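Local coordinates for protein putative regulator (Escherichia coli O6, PDB 3HFI) that is a putative transcription regulator whose UTRA domain, as in related GntR-type regulators, probably binds a small effector molecule that modulates DNA binding, at residues 39-43 against 44-48. Residues are numbered along the deposited sequence; the frame is centred on the assembly and turned at random.
Sequences YVAEK and LRITP
Ala41 and Ile46 meet where the chain leaves its short helix: the Ile46 N-H reaches back to Ala41 O (3.0 Å), 168° at the hydrogen. The methyl of Ala41 packs against the returning chain, with Pro48 CA 3.5 Å and Pro48 CD 3.9 Å from Ala41 CB. Ile46 CG1 lies between its own backbone N and carbonyl carbon (chi1 61°), which brings it within 3.8 Å of Ala41 CA. In the same last turn, Leu44 N donates to Val40 O (2.9 Å), and the two side chains run side by side, Val40 CG1 4.0 Å from Leu44 CD1. Arg45 N lies above the carbonyl plane of Glu42 and makes a longer, more bent bond to Glu42 O (3.2 Å). A water donates to Lys43 O (2.6 Å) and accepts from Arg45 NE in the guanidinium plane, tying the arginine to the helix end. Farther out, Phe148 of strand 144-153 touches Val40 and Lys43, while Ile52 of strand 51-60 touches Leu44 and Ile46. The bonds from Ile46 N and Arg45 N, with Arg45 at positive phi (54°), together make a Schellman motif that closes helix 38-44 before strand 51-60 of the antiparallel UTRA sheet.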
ATOM      1  N   TYR A  39       5.637  21.181   6.067  1.00 13.45           N
ATOM      2  CA  TYR A  39       5.866  19.907   5.312  1.00 13.71           C
ATOM      3  C   TYR A  39       4.571  19.217   5.036  1.00 12.22           C
ATOM      4  O   TYR A  39       4.298  18.808   3.931  1.00 11.50           O
ATOM      5  CB  TYR A  39       6.758  19.000   6.129  1.00 14.74           C
ATOM      6  CG  TYR A  39       7.074  17.687   5.462  1.00 16.45           C
ATOM      7  CD1 TYR A  39       7.884  17.655   4.316  1.00 16.73           C
ATOM      8  CD2 TYR A  39       6.599  16.478   6.000  1.00 19.68           C
ATOM      9  CE1 TYR A  39       8.221  16.458   3.713  1.00 21.42           C
ATOM     10  CE2 TYR A  39       6.934  15.251   5.390  1.00 21.52           C
ATOM     11  CZ  TYR A  39       7.746  15.260   4.239  1.00 22.15           C
ATOM     12  OH  TYR A  39       8.089  14.093   3.575  1.00 27.20           O
ATOM     13  N   VAL A  40       3.732  19.128   6.064  1.00 11.43           N
ATOM     14  CA  VAL A  40       2.445  18.497   5.912  1.00 10.84           C
ATOM     15  C   VAL A  40       1.529  19.275   4.961  1.00 12.27           C
ATOM     16  O   VAL A  40       0.784  18.692   4.144  1.00 12.68           O
ATOM     17  CB  VAL A  40       1.775  18.326   7.261  1.00 10.55           C
ATOM     18  CG1 VAL A  40       0.324  17.958   7.060  1.00 12.70           C
ATOM     19  CG2 VAL A  40       2.488  17.224   8.092  1.00 12.66           C
ATOM     20  N   ALA A  41       1.575  20.608   5.060  1.00 12.62           N
ATOM     21  CA  ALA A  41       0.771  21.428   4.177  1.00 13.39           C
ATOM     22  C   ALA A  41       1.163  21.208   2.727  1.00 13.37           C
ATOM     23  O   ALA A  41       0.290  21.092   1.892  1.00 14.25           O
ATOM     24  CB  ALA A  41       0.843  22.950   4.580  1.00 12.20           C
ATOM     25  N   GLU A  42       2.454  21.180   2.420  1.00 14.15           N
ATOM     26  CA  GLU A  42       2.962  20.852   1.050  1.00 16.37           C
ATOM     27  C   GLU A  42       2.487  19.471   0.566  1.00 16.18           C
ATOM     28  O   GLU A  42       1.953  19.306  -0.537  1.00 16.24           O
ATOM     29  CB  GLU A  42       4.519  20.949   1.079  1.00 17.70           C
ATOM     30  CG  GLU A  42       5.378  20.494  -0.157  1.00 26.00           C
ATOM     31  CD  GLU A  42       6.914  20.251   0.239  1.00 37.18           C
ATOM     32  OE1 GLU A  42       7.419  20.902   1.219  1.00 42.70           O
ATOM     33  OE2 GLU A  42       7.617  19.405  -0.413  1.00 44.57           O
ATOM     34  N   LYS A  43       2.607  18.457   1.419  1.00 15.90           N
ATOM     35  CA  LYS A  43       2.071  17.142   1.033  1.00 14.77           C
ATOM     36  C   LYS A  43       0.592  17.187   0.699  1.00 14.35           C
ATOM     37  O   LYS A  43       0.154  16.643  -0.295  1.00 13.45           O
ATOM     38  CB  LYS A  43       2.280  16.186   2.179  1.00 15.64           C
ATOM     39  CG  LYS A  43       3.758  15.950   2.487  1.00 16.39           C
ATOM     40  CD  LYS A  43       4.362  15.214   1.346  1.00 21.10           C
ATOM     41  CE  LYS A  43       5.788  14.897   1.594  1.00 26.08           C
ATOM     42  NZ  LYS A  43       6.191  13.993   0.491  1.00 30.80           N
ATOM     43  N   LEU A  44      -0.215  17.814   1.556  1.00 13.78           N
ATOM     44  CA  LEU A  44      -1.651  17.831   1.356  1.00 12.46           C
ATOM     45  C   LEU A  44      -2.119  18.925   0.384  1.00 13.09           C
ATOM     46  O   LEU A  44      -3.294  19.019   0.056  1.00 13.97           O
ATOM     47  CB  LEU A  44      -2.332  17.998   2.692  1.00 12.74           C
ATOM     48  CG  LEU A  44      -2.409  16.804   3.661  1.00 11.92           C
ATOM     49  CD1 LEU A  44      -3.007  17.254   4.983  1.00  6.80           C
ATOM     50  CD2 LEU A  44      -3.239  15.677   3.063  1.00  9.96           C
ATOM     51  N   ARG A  45      -1.199  19.739  -0.106  1.00 13.77           N
ATOM     52  CA  ARG A  45      -1.524  20.884  -0.956  1.00 14.95           C
ATOM     53  C   ARG A  45      -2.534  21.808  -0.333  1.00 14.62           C
ATOM     54  O   ARG A  45      -3.547  22.151  -0.938  1.00 15.38           O
ATOM     55  CB  ARG A  45      -1.942  20.414  -2.352  1.00 16.95           C
ATOM     56  CG  ARG A  45      -0.875  19.484  -2.895  1.00 20.76           C
ATOM     57  CD  ARG A  45      -1.027  19.034  -4.326  1.00 26.81           C
ATOM     58  NE  ARG A  45      -0.201  17.825  -4.482  1.00 33.65           N
ATOM     59  CZ  ARG A  45      -0.194  16.996  -5.534  1.00 38.56           C
ATOM     60  NH1 ARG A  45      -0.970  17.229  -6.611  1.00 39.17           N
ATOM     61  NH2 ARG A  45       0.643  15.933  -5.513  1.00 39.08           N
ATOM     62  N   ILE A  46      -2.255  22.210   0.902  1.00 13.62           N
ATOM     63  CA  ILE A  46      -3.084  23.179   1.612  1.00 12.61           C
ATOM     64  C   ILE A  46      -2.181  24.303   2.108  1.00 10.69           C
ATOM     65  O   ILE A  46      -0.970  24.176   2.062  1.00  9.16           O
ATOM     66  CB  ILE A  46      -3.879  22.540   2.770  1.00 11.37           C
ATOM     67  CG1 ILE A  46      -2.958  21.926   3.817  1.00 12.27           C
ATOM     68  CG2 ILE A  46      -4.858  21.499   2.227  1.00 14.37           C
ATOM     69  CD1 ILE A  46      -3.756  21.331   5.053  1.00  6.62           C
ATOM     70  N   THR A  47      -2.788  25.386   2.615  1.00 10.06           N
ATOM     71  CA  THR A  47      -2.042  26.533   3.130  1.00  8.28           C
ATOM     72  C   THR A  47      -1.434  26.123   4.467  1.00  8.51           C
ATOM     73  O   THR A  47      -2.115  25.588   5.319  1.00  9.05           O
ATOM     74  CB  THR A  47      -2.944  27.742   3.243  1.00  8.30           C
ATOM     75  OG1 THR A  47      -3.568  27.949   1.966  1.00  9.21           O
ATOM     76  CG2 THR A  47      -2.188  29.013   3.674  1.00  4.71           C
ATOM     77  N   PRO A  48      -0.134  26.340   4.640  1.00  8.19           N
ATOM     78  CA  PRO A  48       0.465  26.165   5.942  1.00  7.83           C
ATOM     79  C   PRO A  48      -0.390  26.843   6.997  1.00  7.38           C
ATOM     80  O   PRO A  48      -0.857  28.002   6.827  1.00  5.18           O
ATOM     81  CB  PRO A  48       1.785  26.924   5.826  1.00  9.38           C
ATOM     82  CG  PRO A  48       2.166  26.759   4.259  1.00 10.42           C
ATOM     83  CD  PRO A  48       0.825  26.751   3.576  1.00  9.68           C
TER
HETATM   84  O   HOH W   1       1.371  16.555  -2.602  1.00 21.05           O